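PDB 4Q9D: benzoylformate decarboxylase from Mycobacterium smegmatis, which belongs to the thiamine pyrophosphate enzyme family and holds a magnesium ion in its C-terminal cofactor-binding domain. Local coordinates for residues I349-M355 with V503-L509; A372-S378 with T427-G433; I441-W445 with I492-C498; V455-N461 with T523-T529. One frame throughout, in Å; residues are numbered along the deposited sequence.

Contact 1. Residues I349-M355 with V503-L509; sequences IPSTAPM and VESTDML
The N-terminus of helix 506-518 is met by the loop 349-355, with S351 and T506 at the centre. They exchange two hydrogen bonds: T506 N donates to S351 O (2.8 Å), and S351 N donates to T506 OG1 (2.9 Å). Threonine suits the place because its two branches do different work. OG1 sits between the backbone N and the carbonyl carbon (chi1 53°), where it meets S351 N, while the methyl CG2 lies 3.8 Å from S351 CB and equally near M355 SD. The next bond, A353 N to E504 O, is short at 2.6 Å and reaches the carbonyl from above its plane. A353 CB, a bare methyl, rests 3.2 Å from E504 O. Between these bonds T352 and S505 form a single beta bridge. S505, the N-cap, turns its OG to accept from M508 N (2.9 Å), which occupies an amide of the first helical turn. On the buried side M355 brings its flexible thioether under the turn, with CE 3.5 Å from S505 C and SD facing L509 CD2; strand 523-528 lies beside it. P350, after a cis peptide bond, packs its CB against T506 OG1, and a water accepts from D507 N. The arrangement is a serine-capped helix start, held at the edge of an alpha/beta domain by a loop in extended conformation.

Contact 2. Residues A372-S378 with T427-G433; sequences AAVVMES and TVVATIG
Backbone hydrogen bonds tie A373, V375 and E377 to T427, V429, T431 and G433, and A373-E377 bridges V428-I432 as a parallel neighbour, the axes 15° apart. The six bonds alternate in direction: A373, V375 and E377 each donate N and accept at O, as V375 does in receiving T431 N (2.9 Å) while giving its own N-H to V429 O (2.8 Å).

Apolar contacts gather on the face of V375, A430 and V428. V375 CB rests 3.9 Å from A430 CB, where a bare methyl leaves room, and its CG2 meets V428 CG1 at 3.8 Å; helix 408-421 covers both valines. Further along, I432 bends CD1 back to 3.4 Å from E377 CB.

Polar side chains turn to partners outside the pair. T431, on the other face, lies with OG1 3.3 Å from M376 SD and is hydrogen-bonded to Y361 OH. The E377 chain runs extended beyond CG, and its carboxylate accepts from G406 N and G408 N, so this buried acid is satisfied by backbone N-H groups. The pair ends at G433, which precedes the magnesium ligand D434. A central parallel strand delivering the Gly-Asp-Gly sequence from its C-terminal end is the hallmark of the thiamine pyrophosphate-binding fold.

Contact 3. Residues I441-W445 with I492-C498; sequences IQAIW and IAAGFGC
W445 and F496 bring their CA atoms to 4.9 Å where helix 489-495 ends in a Schellman motif, with C498 N bonded back to A493 O and G497 N to A494 O. G497 takes a positive phi, comfortable for a residue without a side chain, and this turn sends C498 back toward the other segment. No hydrogen bond joins the two segments; the contact rests on packing.

F496 is its hub. Q442 CA stands over one face of the phenyl ring, 4.3 Å from the centroid and 19° off the normal, a CH-pi contact, while the side chain of Q442 runs alongside with its amide plane turned 55° from the ring. W445 CB approaches CD1 of F496 at 3.8 Å, and W445 CD1 lies 3.5 Å from the carbonyl O of F496. I444 packs among F496, A493 and C498: its CG1 lies between the backbone N and the carbonyl carbon (chi1 68°), which sets it against F496 CB (3.8 Å), and CD1 goes on to A493 CA, where a small residue lets the helix backbone be approached. The compact thiol of C498 fits beside I444, its SG 3.5 Å from I444 O. I441 crosses I492 at about a right angle, CD1 against CG2 at 3.5 Å.

The polar ends of Q442 and W445 bond to Q438 O and P485 O of the second subunit, and I492 packs on F496 of that subunit. Within its own chain the contact lies between helix 408-421, touched by I444, and strand 523-528, whose V524 meets A493 and C498, so it joins the sheet to the subunit interface.

Contact 4. Residues V455-N461 with T523-T529; sequences VFVVLRN and TVLVVPT. With MG (magnesium ion), chain F.
V458 and its neighbours on strand 455-460 pack tightly against strand 523-528. Nearly straight hydrogen bonds join the parallel strands through this buried half, among them V458 N to L525 O (2.8 Å) and V527 N to V458 O (2.9 Å). Branched residues, well suited to extended chains, fill both faces: V458 CG2 meets V524 CG1 on one, V457 CG1 meets V527 CG2 on the other, each at 4.1 Å. F456 lays CD2 3.9 Å from V524 CG2, and T523 O sits at the edge of its ring.

Toward the C-terminal ends the pair opens to partly exposed R460, N461 and P528. Here R460 N comes to V527 O from 38° out of the carbonyl plane, and T529 N to R460 O from 53°, while the register is kept. R460 keeps CB against V526 CG1, but its guanidinium leaves to form a salt bridge with D434. N461 has CB 3.4 Å from T529 OG1; CG lies between the backbone N and the carbonyl carbon (chi1 59°), and from there OD1 reaches the magnesium ion at 2.2 Å.

With D434 and E463 completing the protein ligands, this contact sets a neutral amide oxygen on a strand end, and R460 probably helps to orient D434 and to offset its charge.

How the contacts relate
Contacts 2 and 4 belong to one parallel sheet: strands 428-433 and 454-460 are adjacent, A430 O and V457 N lying 2.7 Å apart, and the contact centres are 11 Å apart. The C-terminal ends of these two strands bring ligands to the magnesium ion, N461 after 454-460 in contact 4 and D434 next after G433 of contact 2. Contact 1 joins the far side of contact 4, where M355 N lies 3.0 Å from P528 O; the M355 side chain remains about 13 Å from the metal. Contact 3 packs on the sheet through A493 CB, 3.6 Å from V524 CB, and faces the second subunit. Contacts 1 and 3, with centres 24 Å apart, do not touch.

Contact 1. Residues I349-M355 with V503-L509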
loop_
_atom_site.group_PDB
_atom_site.type_symbol
_atom_site.label_atom_id
_atom_site.label_comp_id
_atom_site.label_asym_id
_atom_site.label_seq_id
_atom_site.Cartn_x
_atom_site.Cartn_y
_atom_site.Cartn_z
ATOM N N ILE B 349 31.584 3.549 -44.445
ATOM C CA ILE B 349 30.931 3.177 -45.704
ATOM C C ILE B 349 31.984 3.221 -46.809
ATOM O O ILE B 349 32.782 4.157 -46.843
ATOM C CB ILE B 349 29.868 4.215 -46.070
ATOM C CG1 ILE B 349 28.711 4.177 -45.077
ATOM C CG2 ILE B 349 29.404 4.068 -47.532
ATOM C CD1 ILE B 349 27.626 5.189 -45.432
ATOM N N PRO B 350 32.002 2.220 -47.703
ATOM C CA PRO B 350 31.126 1.042 -47.681
ATOM C C PRO B 350 31.656 -0.060 -46.785
ATOM O O PRO B 350 32.805 -0.050 -46.355
ATOM C CB PRO B 350 31.151 0.565 -49.135
ATOM C CG PRO B 350 32.580 0.903 -49.574
ATOM C CD PRO B 350 32.858 2.246 -48.916
ATOM N N SER B 351 30.799 -1.026 -46.498
ATOM C CA SER B 351 31.164 -2.086 -45.581
ATOM C C SER B 351 30.264 -3.292 -45.847
ATOM O O SER B 351 29.114 -3.136 -46.281
ATOM C CB SER B 351 31.034 -1.571 -44.141
ATOM O OG SER B 351 31.500 -2.523 -43.217
ATOM N N THR B 352 30.784 -4.498 -45.640
ATOM C CA THR B 352 29.927 -5.664 -45.741
ATOM C C THR B 352 29.520 -6.122 -44.337
ATOM O O THR B 352 30.193 -5.820 -43.352
ATOM C CB THR B 352 30.584 -6.859 -46.474
ATOM O OG1 THR B 352 31.790 -7.204 -45.799
ATOM C CG2 THR B 352 30.866 -6.539 -47.932
ATOM N N ALA B 353 28.413 -6.857 -44.255
ATOM C CA ALA B 353 27.945 -7.364 -42.970
ATOM C C ALA B 353 28.879 -8.464 -42.525
ATOM O O ALA B 353 29.341 -9.243 -43.346
ATOM C CB ALA B 353 26.531 -7.885 -43.097
ATOM N N PRO B 354 29.158 -8.540 -41.216
ATOM C CA PRO B 354 28.620 -7.655 -40.183
ATOM C C PRO B 354 29.397 -6.357 -40.135
ATOM O O PRO B 354 30.615 -6.351 -40.254
ATOM C CB PRO B 354 28.830 -8.457 -38.893
ATOM C CG PRO B 354 30.044 -9.240 -39.167
ATOM C CD PRO B 354 29.957 -9.628 -40.634
ATOM N N MET B 355 28.675 -5.257 -39.968
ATOM C CA MET B 355 29.279 -3.932 -40.009
ATOM C C MET B 355 29.274 -3.255 -38.639
ATOM O O MET B 355 28.650 -3.742 -37.684
ATOM C CB MET B 355 28.540 -3.080 -41.032
ATOM C CG MET B 355 27.093 -2.903 -40.708
ATOM S SD MET B 355 26.186 -2.173 -42.078
ATOM C CE MET B 355 25.905 -3.613 -43.107
ATOM N N VAL B 503 20.103 -7.574 -44.216
ATOM C CA VAL B 503 21.010 -6.841 -45.078
ATOM C C VAL B 503 22.436 -7.422 -45.017
ATOM O O VAL B 503 22.897 -7.879 -43.955
ATOM C CB VAL B 503 20.958 -5.325 -44.796
ATOM C CG1 VAL B 503 19.494 -4.857 -44.704
ATOM C CG2 VAL B 503 21.678 -4.992 -43.548
ATOM N N GLU B 504 23.118 -7.409 -46.160
ATOM C CA GLU B 504 24.465 -7.990 -46.285
ATOM C C GLU B 504 25.601 -6.960 -46.381
ATOM O O GLU B 504 26.790 -7.298 -46.278
ATOM C CB GLU B 504 24.506 -8.916 -47.502
ATOM C CG GLU B 504 23.488 -10.058 -47.411
ATOM C CD GLU B 504 23.171 -10.735 -48.752
ATOM O OE1 GLU B 504 24.007 -10.702 -49.686
ATOM O OE2 GLU B 504 22.066 -11.310 -48.865
ATOM N N SER B 505 25.240 -5.699 -46.552
ATOM C CA SER B 505 26.236 -4.670 -46.816
ATOM C C SER B 505 25.606 -3.314 -46.628
ATOM O O SER B 505 24.369 -3.192 -46.555
ATOM C CB SER B 505 26.692 -4.771 -48.274
ATOM O OG SER B 505 25.596 -4.459 -49.137
ATOM N N THR B 506 26.444 -2.284 -46.610
ATOM C CA THR B 506 25.932 -0.923 -46.583
ATOM C C THR B 506 25.152 -0.593 -47.850
ATOM O O THR B 506 24.163 0.152 -47.790
ATOM C CB THR B 506 27.050 0.104 -46.337
ATOM O OG1 THR B 506 28.111 -0.102 -47.283
ATOM C CG2 THR B 506 27.596 -0.050 -44.923
ATOM N N ASP B 507 25.563 -1.141 -48.997
ATOM C CA ASP B 507 24.778 -0.897 -50.219
ATOM C C ASP B 507 23.370 -1.461 -50.100
ATOM O O ASP B 507 22.401 -0.821 -50.503
ATOM C CB ASP B 507 25.397 -1.540 -51.460
ATOM C CG ASP B 507 26.689 -0.849 -51.911
ATOM O OD1 ASP B 507 26.783 0.398 -51.835
ATOM O OD2 ASP B 507 27.607 -1.574 -52.346
ATOM N N MET B 508 23.282 -2.699 -49.636
ATOM C CA MET B 508 21.980 -3.364 -49.506
ATOM C C MET B 508 21.123 -2.638 -48.467
ATOM O O MET B 508 19.938 -2.395 -48.693
ATOM C CB MET B 508 22.165 -4.827 -49.136
ATOM C CG MET B 508 20.879 -5.607 -49.281
ATOM S SD MET B 508 21.100 -7.351 -48.977
ATOM C CE MET B 508 19.375 -7.799 -48.639
ATOM N N LEU B 509 21.743 -2.245 -47.357
ATOM C CA LEU B 509 21.050 -1.460 -46.330
ATOM C C LEU B 509 20.424 -0.210 -46.934
ATOM O O LEU B 509 19.241 0.121 -46.708
ATOM C CB LEU B 509 22.015 -1.094 -45.181
ATOM C CG LEU B 509 21.413 -0.203 -44.078
ATOM C CD1 LEU B 509 20.144 -0.850 -43.468
ATOM C CD2 LEU B 509 22.462 0.027 -43.010
HETATM O O HOH W 1 28.542 -2.154 -49.566
#

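Contact 2. Residues A372-S378 with T427-G433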
loop_
_atom_site.group_PDB
_atom_site.type_symbol
_atom_site.label_atom_id
_atom_site.label_comp_id
_atom_site.label_asym_id
_atom_site.label_seq_id
_atom_site.Cartn_x
_atom_site.Cartn_y
_atom_site.Cartn_z
ATOM N N ALA B 372 11.257 12.793 -40.600
ATOM C CA ALA B 372 11.001 11.512 -39.949
ATOM C C ALA B 372 11.114 11.606 -38.422
ATOM O O ALA B 372 11.866 12.423 -37.888
ATOM C CB ALA B 372 11.950 10.429 -40.492
ATOM N N ALA B 373 10.366 10.762 -37.718
ATOM C CA ALA B 373 10.550 10.631 -36.268
ATOM C C ALA B 373 11.531 9.494 -36.015
ATOM O O ALA B 373 11.536 8.477 -36.720
ATOM C CB ALA B 373 9.220 10.354 -35.577
ATOM N N VAL B 374 12.375 9.661 -35.015
ATOM C CA VAL B 374 13.294 8.602 -34.657
ATOM C C VAL B 374 12.863 8.008 -33.309
ATOM O O VAL B 374 12.616 8.764 -32.365
ATOM C CB VAL B 374 14.755 9.130 -34.569
ATOM C CG1 VAL B 374 15.674 8.087 -33.887
ATOM C CG2 VAL B 374 15.280 9.466 -35.976
ATOM N N VAL B 375 12.758 6.673 -33.227
ATOM C CA VAL B 375 12.556 5.988 -31.939
ATOM C C VAL B 375 13.828 5.207 -31.622
ATOM O O VAL B 375 14.323 4.472 -32.472
ATOM C CB VAL B 375 11.345 5.018 -31.971
ATOM C CG1 VAL B 375 11.250 4.245 -30.660
ATOM C CG2 VAL B 375 10.065 5.789 -32.215
ATOM N N MET B 376 14.360 5.360 -30.408
ATOM C CA MET B 376 15.671 4.787 -30.093
ATOM C C MET B 376 15.565 3.763 -28.977
ATOM O O MET B 376 15.016 4.056 -27.918
ATOM C CB MET B 376 16.636 5.893 -29.616
ATOM C CG MET B 376 17.987 5.339 -29.085
ATOM S SD MET B 376 18.957 4.585 -30.444
ATOM C CE MET B 376 20.622 4.711 -29.759
ATOM N N GLU B 377 16.121 2.580 -29.213
ATOM C CA GLU B 377 16.193 1.532 -28.204
ATOM C C GLU B 377 17.398 0.647 -28.498
ATOM O O GLU B 377 17.249 -0.506 -28.902
ATOM C CB GLU B 377 14.912 0.699 -28.199
ATOM C CG GLU B 377 14.743 -0.174 -26.966
ATOM C CD GLU B 377 13.288 -0.435 -26.632
ATOM O OE1 GLU B 377 12.816 -1.567 -26.869
ATOM O OE2 GLU B 377 12.616 0.490 -26.131
ATOM N N SER B 378 18.590 1.208 -28.352
ATOM C CA SER B 378 19.823 0.491 -28.648
ATOM C C SER B 378 20.932 1.160 -27.864
ATOM O O SER B 378 21.617 2.051 -28.367
ATOM C CB SER B 378 20.128 0.536 -30.145
ATOM O OG SER B 378 21.336 -0.142 -30.441
ATOM N N THR B 427 7.428 9.347 -41.632
ATOM C CA THR B 427 7.860 7.999 -41.371
ATOM C C THR B 427 8.473 7.941 -39.980
ATOM O O THR B 427 9.056 8.915 -39.491
ATOM C CB THR B 427 8.841 7.477 -42.461
ATOM O OG1 THR B 427 8.163 7.444 -43.719
ATOM C CG2 THR B 427 9.306 6.045 -42.155
ATOM N N VAL B 428 8.275 6.803 -39.329
ATOM C CA VAL B 428 8.929 6.522 -38.062
ATOM C C VAL B 428 10.060 5.547 -38.326
ATOM O O VAL B 428 9.855 4.465 -38.906
ATOM C CB VAL B 428 7.959 5.909 -37.024
ATOM C CG1 VAL B 428 8.740 5.512 -35.738
ATOM C CG2 VAL B 428 6.873 6.900 -36.693
ATOM N N VAL B 429 11.256 5.944 -37.918
ATOM C CA VAL B 429 12.429 5.088 -38.031
ATOM C C VAL B 429 12.855 4.706 -36.615
ATOM O O VAL B 429 13.184 5.561 -35.794
ATOM C CB VAL B 429 13.576 5.821 -38.745
ATOM C CG1 VAL B 429 14.871 4.948 -38.748
ATOM C CG2 VAL B 429 13.127 6.218 -40.160
ATOM N N ALA B 430 12.831 3.415 -36.335
ATOM C CA ALA B 430 13.118 2.917 -35.009
ATOM C C ALA B 430 14.381 2.096 -35.095
ATOM O O ALA B 430 14.435 1.115 -35.833
ATOM C CB ALA B 430 11.919 2.046 -34.479
ATOM N N THR B 431 15.403 2.493 -34.351
ATOM C CA THR B 431 16.626 1.710 -34.328
ATOM C C THR B 431 16.677 0.948 -33.009
ATOM O O THR B 431 16.786 1.550 -31.933
ATOM C CB THR B 431 17.888 2.595 -34.538
ATOM O OG1 THR B 431 18.001 3.517 -33.451
ATOM C CG2 THR B 431 17.772 3.383 -35.871
ATOM N N ILE B 432 16.596 -0.374 -33.097
ATOM C CA ILE B 432 16.380 -1.222 -31.921
ATOM C C ILE B 432 17.446 -2.317 -31.842
ATOM O O ILE B 432 17.709 -2.998 -32.844
ATOM C CB ILE B 432 14.976 -1.922 -32.009
ATOM C CG1 ILE B 432 13.886 -0.926 -32.409
ATOM C CG2 ILE B 432 14.575 -2.563 -30.651
ATOM C CD1 ILE B 432 13.575 0.110 -31.300
ATOM N N GLY B 433 18.058 -2.511 -30.676
ATOM C CA GLY B 433 18.985 -3.633 -30.511
ATOM C C GLY B 433 18.237 -4.973 -30.644
ATOM O O GLY B 433 17.015 -5.026 -30.464
#

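Contact 3. Residues I441-W445 with I492-C498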
loop_
_atom_site.group_PDB
_atom_site.type_symbol
_atom_site.label_atom_id
_atom_site.label_comp_id
_atom_site.label_asym_id
_atom_site.label_seq_id
_atom_site.Cartn_x
_atom_site.Cartn_y
_atom_site.Cartn_z
ATOM N N ILE B 441 8.243 -7.846 -29.249
ATOM C CA ILE B 441 8.276 -8.162 -30.661
ATOM C C ILE B 441 6.878 -8.305 -31.279
ATOM O O ILE B 441 6.664 -7.892 -32.423
ATOM C CB ILE B 441 9.178 -9.422 -30.935
ATOM C CG1 ILE B 441 9.587 -9.511 -32.420
ATOM C CG2 ILE B 441 8.549 -10.712 -30.398
ATOM C CD1 ILE B 441 10.787 -10.510 -32.627
ATOM N N GLN B 442 5.910 -8.816 -30.520
ATOM C CA GLN B 442 4.551 -9.009 -31.065
ATOM C C GLN B 442 3.896 -7.697 -31.471
ATOM O O GLN B 442 2.902 -7.702 -32.210
ATOM C CB GLN B 442 3.619 -9.756 -30.070
ATOM C CG GLN B 442 4.279 -10.971 -29.365
ATOM C CD GLN B 442 4.882 -10.577 -28.023
ATOM O OE1 GLN B 442 5.509 -9.518 -27.910
ATOM N NE2 GLN B 442 4.645 -11.398 -26.982
ATOM N N ALA B 443 4.400 -6.570 -30.963
ATOM C CA ALA B 443 3.798 -5.287 -31.352
ATOM C C ALA B 443 3.889 -5.070 -32.872
ATOM O O ALA B 443 3.102 -4.327 -33.413
ATOM C CB ALA B 443 4.439 -4.110 -30.615
ATOM N N ILE B 444 4.866 -5.685 -33.553
ATOM C CA ILE B 444 5.009 -5.416 -34.987
ATOM C C ILE B 444 3.805 -5.957 -35.793
ATOM O O ILE B 444 3.523 -5.496 -36.896
ATOM C CB ILE B 444 6.350 -5.927 -35.561
ATOM C CG1 ILE B 444 6.407 -7.440 -35.565
ATOM C CG2 ILE B 444 7.532 -5.364 -34.760
ATOM C CD1 ILE B 444 7.807 -7.957 -35.983
ATOM N N TRP B 445 3.070 -6.893 -35.202
ATOM C CA TRP B 445 1.858 -7.438 -35.823
ATOM C C TRP B 445 0.837 -6.329 -35.962
ATOM O O TRP B 445 0.163 -6.221 -36.982
ATOM C CB TRP B 445 1.281 -8.590 -34.976
ATOM C CG TRP B 445 0.018 -9.172 -35.521
ATOM C CD1 TRP B 445 -0.093 -10.086 -36.535
ATOM C CD2 TRP B 445 -1.320 -8.909 -35.068
ATOM N NE1 TRP B 445 -1.415 -10.392 -36.748
ATOM C CE2 TRP B 445 -2.192 -9.693 -35.867
ATOM C CE3 TRP B 445 -1.870 -8.072 -34.081
ATOM C CZ2 TRP B 445 -3.594 -9.670 -35.711
ATOM C CZ3 TRP B 445 -3.276 -8.062 -33.909
ATOM C CH2 TRP B 445 -4.110 -8.857 -34.723
ATOM N N ILE B 492 10.720 -14.225 -38.074
ATOM C CA ILE B 492 9.737 -13.817 -37.066
ATOM C C ILE B 492 8.940 -12.637 -37.597
ATOM O O ILE B 492 7.705 -12.630 -37.532
ATOM C CB ILE B 492 10.411 -13.489 -35.701
ATOM C CG1 ILE B 492 11.196 -14.692 -35.195
ATOM C CG2 ILE B 492 9.382 -13.055 -34.644
ATOM C CD1 ILE B 492 12.170 -14.368 -33.998
ATOM N N ALA B 493 9.635 -11.659 -38.168
ATOM C CA ALA B 493 8.978 -10.435 -38.660
ATOM C C ALA B 493 7.972 -10.749 -39.767
ATOM O O ALA B 493 6.859 -10.237 -39.790
ATOM C CB ALA B 493 10.031 -9.447 -39.178
ATOM N N ALA B 494 8.390 -11.613 -40.682
ATOM C CA ALA B 494 7.570 -12.038 -41.788
ATOM C C ALA B 494 6.393 -12.803 -41.211
ATOM O O ALA B 494 5.269 -12.641 -41.654
ATOM C CB ALA B 494 8.399 -12.943 -42.751
ATOM N N GLY B 495 6.653 -13.618 -40.196
ATOM C CA GLY B 495 5.589 -14.363 -39.544
ATOM C C GLY B 495 4.486 -13.492 -38.972
ATOM O O GLY B 495 3.322 -13.882 -39.000
ATOM N N PHE B 496 4.868 -12.323 -38.445
ATOM C CA PHE B 496 3.930 -11.316 -37.926
ATOM C C PHE B 496 3.364 -10.382 -38.999
ATOM O O PHE B 496 2.642 -9.432 -38.674
ATOM C CB PHE B 496 4.586 -10.479 -36.812
ATOM C CG PHE B 496 4.692 -11.211 -35.489
ATOM C CD1 PHE B 496 3.541 -11.633 -34.820
ATOM C CD2 PHE B 496 5.926 -11.459 -34.912
ATOM C CE1 PHE B 496 3.627 -12.303 -33.595
ATOM C CE2 PHE B 496 6.024 -12.124 -33.679
ATOM C CZ PHE B 496 4.881 -12.551 -33.026
ATOM N N GLY B 497 3.694 -10.642 -40.264
ATOM C CA GLY B 497 3.114 -9.890 -41.369
ATOM C C GLY B 497 3.902 -8.691 -41.881
ATOM O O GLY B 497 3.420 -7.958 -42.750
ATOM N N CYS B 498 5.103 -8.469 -41.356
ATOM C CA CYS B 498 5.882 -7.313 -41.792
ATOM C C CYS B 498 6.727 -7.670 -43.006
ATOM O O CYS B 498 7.179 -8.811 -43.111
ATOM C CB CYS B 498 6.821 -6.861 -40.676
ATOM S SG CYS B 498 5.932 -6.048 -39.332
#

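Contact 4. Residues V455-N461 with T523-T529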
loop_
_atom_site.group_PDB
_atom_site.type_symbol
_atom_site.label_atom_id
_atom_site.label_comp_id
_atom_site.label_asym_id
_atom_site.label_seq_id
_atom_site.Cartn_x
_atom_site.Cartn_y
_atom_site.Cartn_z
ATOM N N VAL B 455 9.779 1.908 -40.167
ATOM C CA VAL B 455 10.928 1.109 -40.568
ATOM C C VAL B 455 11.681 0.745 -39.307
ATOM O O VAL B 455 12.260 1.615 -38.652
ATOM C CB VAL B 455 11.872 1.892 -41.528
ATOM C CG1 VAL B 455 13.028 1.003 -41.945
ATOM C CG2 VAL B 455 11.093 2.402 -42.754
ATOM N N PHE B 456 11.641 -0.531 -38.942
ATOM C CA PHE B 456 12.343 -1.015 -37.755
ATOM C C PHE B 456 13.731 -1.458 -38.225
ATOM O O PHE B 456 13.851 -2.399 -39.016
ATOM C CB PHE B 456 11.609 -2.240 -37.144
ATOM C CG PHE B 456 10.208 -1.937 -36.636
ATOM C CD1 PHE B 456 10.011 -1.341 -35.389
ATOM C CD2 PHE B 456 9.100 -2.240 -37.406
ATOM C CE1 PHE B 456 8.712 -1.064 -34.906
ATOM C CE2 PHE B 456 7.785 -1.965 -36.936
ATOM C CZ PHE B 456 7.605 -1.364 -35.690
ATOM N N VAL B 457 14.770 -0.794 -37.744
ATOM C CA VAL B 457 16.124 -1.174 -38.090
ATOM C C VAL B 457 16.725 -1.870 -36.887
ATOM O O VAL B 457 17.004 -1.249 -35.860
ATOM C CB VAL B 457 16.976 0.044 -38.437
ATOM C CG1 VAL B 457 18.440 -0.390 -38.702
ATOM C CG2 VAL B 457 16.389 0.777 -39.601
ATOM N N VAL B 458 16.907 -3.173 -37.010
ATOM C CA VAL B 458 17.328 -3.988 -35.880
ATOM C C VAL B 458 18.811 -4.330 -35.967
ATOM O O VAL B 458 19.262 -4.960 -36.916
ATOM C CB VAL B 458 16.482 -5.292 -35.808
ATOM C CG1 VAL B 458 16.997 -6.205 -34.714
ATOM C CG2 VAL B 458 14.992 -4.953 -35.586
ATOM N N LEU B 459 19.563 -3.921 -34.959
ATOM C CA LEU B 459 21.002 -4.155 -34.939
ATOM C C LEU B 459 21.327 -5.483 -34.273
ATOM O O LEU B 459 21.316 -5.616 -33.042
ATOM C CB LEU B 459 21.719 -2.984 -34.249
ATOM C CG LEU B 459 21.702 -1.627 -34.975
ATOM C CD1 LEU B 459 20.363 -0.969 -34.931
ATOM C CD2 LEU B 459 22.736 -0.700 -34.329
ATOM N N ARG B 460 21.605 -6.471 -35.113
ATOM C CA ARG B 460 21.797 -7.837 -34.678
ATOM C C ARG B 460 23.296 -8.140 -34.445
ATOM O O ARG B 460 24.029 -8.468 -35.377
ATOM C CB ARG B 460 21.183 -8.794 -35.721
ATOM C CG ARG B 460 21.497 -10.323 -35.508
ATOM C CD ARG B 460 20.540 -10.950 -34.512
ATOM N NE ARG B 460 20.757 -12.386 -34.342
ATOM C CZ ARG B 460 20.920 -12.975 -33.169
ATOM N NH1 ARG B 460 20.875 -12.241 -32.053
ATOM N NH2 ARG B 460 21.129 -14.292 -33.115
ATOM N N ASN B 461 23.739 -8.034 -33.199
ATOM C CA ASN B 461 25.101 -8.411 -32.850
ATOM C C ASN B 461 25.184 -9.648 -31.952
ATOM O O ASN B 461 26.269 -9.999 -31.492
ATOM C CB ASN B 461 25.864 -7.228 -32.213
ATOM C CG ASN B 461 25.189 -6.703 -30.957
ATOM O OD1 ASN B 461 24.275 -7.326 -30.418
ATOM N ND2 ASN B 461 25.644 -5.560 -30.477
ATOM N N THR B 523 8.443 -2.248 -42.296
ATOM C CA THR B 523 9.491 -3.185 -42.679
ATOM C C THR B 523 10.420 -3.366 -41.489
ATOM O O THR B 523 10.718 -2.405 -40.770
ATOM C CB THR B 523 10.340 -2.614 -43.855
ATOM O OG1 THR B 523 9.486 -2.312 -44.957
ATOM C CG2 THR B 523 11.426 -3.596 -44.286
ATOM N N VAL B 524 10.861 -4.599 -41.293
ATOM C CA VAL B 524 11.889 -4.934 -40.332
ATOM C C VAL B 524 13.193 -5.266 -41.089
ATOM O O VAL B 524 13.277 -6.256 -41.815
ATOM C CB VAL B 524 11.458 -6.119 -39.449
ATOM C CG1 VAL B 524 12.581 -6.513 -38.468
ATOM C CG2 VAL B 524 10.123 -5.780 -38.692
ATOM N N LEU B 525 14.198 -4.414 -40.939
ATOM C CA LEU B 525 15.487 -4.640 -41.587
ATOM C C LEU B 525 16.448 -5.131 -40.517
ATOM O O LEU B 525 16.710 -4.441 -39.532
ATOM C CB LEU B 525 16.009 -3.357 -42.252
ATOM C CG LEU B 525 15.129 -2.794 -43.376
ATOM C CD1 LEU B 525 15.708 -1.476 -43.919
ATOM C CD2 LEU B 525 14.901 -3.797 -44.497
ATOM N N VAL B 526 16.940 -6.343 -40.694
ATOM C CA VAL B 526 17.851 -6.927 -39.744
ATOM C C VAL B 526 19.286 -6.715 -40.255
ATOM O O VAL B 526 19.636 -7.182 -41.336
ATOM C CB VAL B 526 17.515 -8.421 -39.522
ATOM C CG1 VAL B 526 18.382 -8.984 -38.411
ATOM C CG2 VAL B 526 16.002 -8.579 -39.154
ATOM N N VAL B 527 20.094 -5.988 -39.481
ATOM C CA VAL B 527 21.430 -5.607 -39.891
ATOM C C VAL B 527 22.481 -6.269 -38.993
ATOM O O VAL B 527 22.627 -5.925 -37.821
ATOM C CB VAL B 527 21.613 -4.086 -39.851
ATOM C CG1 VAL B 527 23.012 -3.706 -40.366
ATOM C CG2 VAL B 527 20.517 -3.370 -40.679
ATOM N N PRO B 528 23.229 -7.237 -39.539
ATOM C CA PRO B 528 24.235 -7.865 -38.671
ATOM C C PRO B 528 25.335 -6.870 -38.328
ATOM O O PRO B 528 25.891 -6.234 -39.218
ATOM C CB PRO B 528 24.776 -9.027 -39.525
ATOM C CG PRO B 528 23.728 -9.239 -40.612
ATOM C CD PRO B 528 23.108 -7.886 -40.856
ATOM N N THR B 529 25.641 -6.709 -37.051
ATOM C CA THR B 529 26.614 -5.696 -36.662
ATOM C C THR B 529 27.629 -6.336 -35.726
ATOM O O THR B 529 27.426 -7.452 -35.251
ATOM C CB THR B 529 25.949 -4.509 -35.931
ATOM O OG1 THR B 529 25.327 -5.002 -34.746
ATOM C CG2 THR B 529 24.881 -3.835 -36.817
HETATM MG MG MG F . 22.541 -6.530 -29.236
HETATM O O HOH W 2 22.286 -4.797 -30.898
#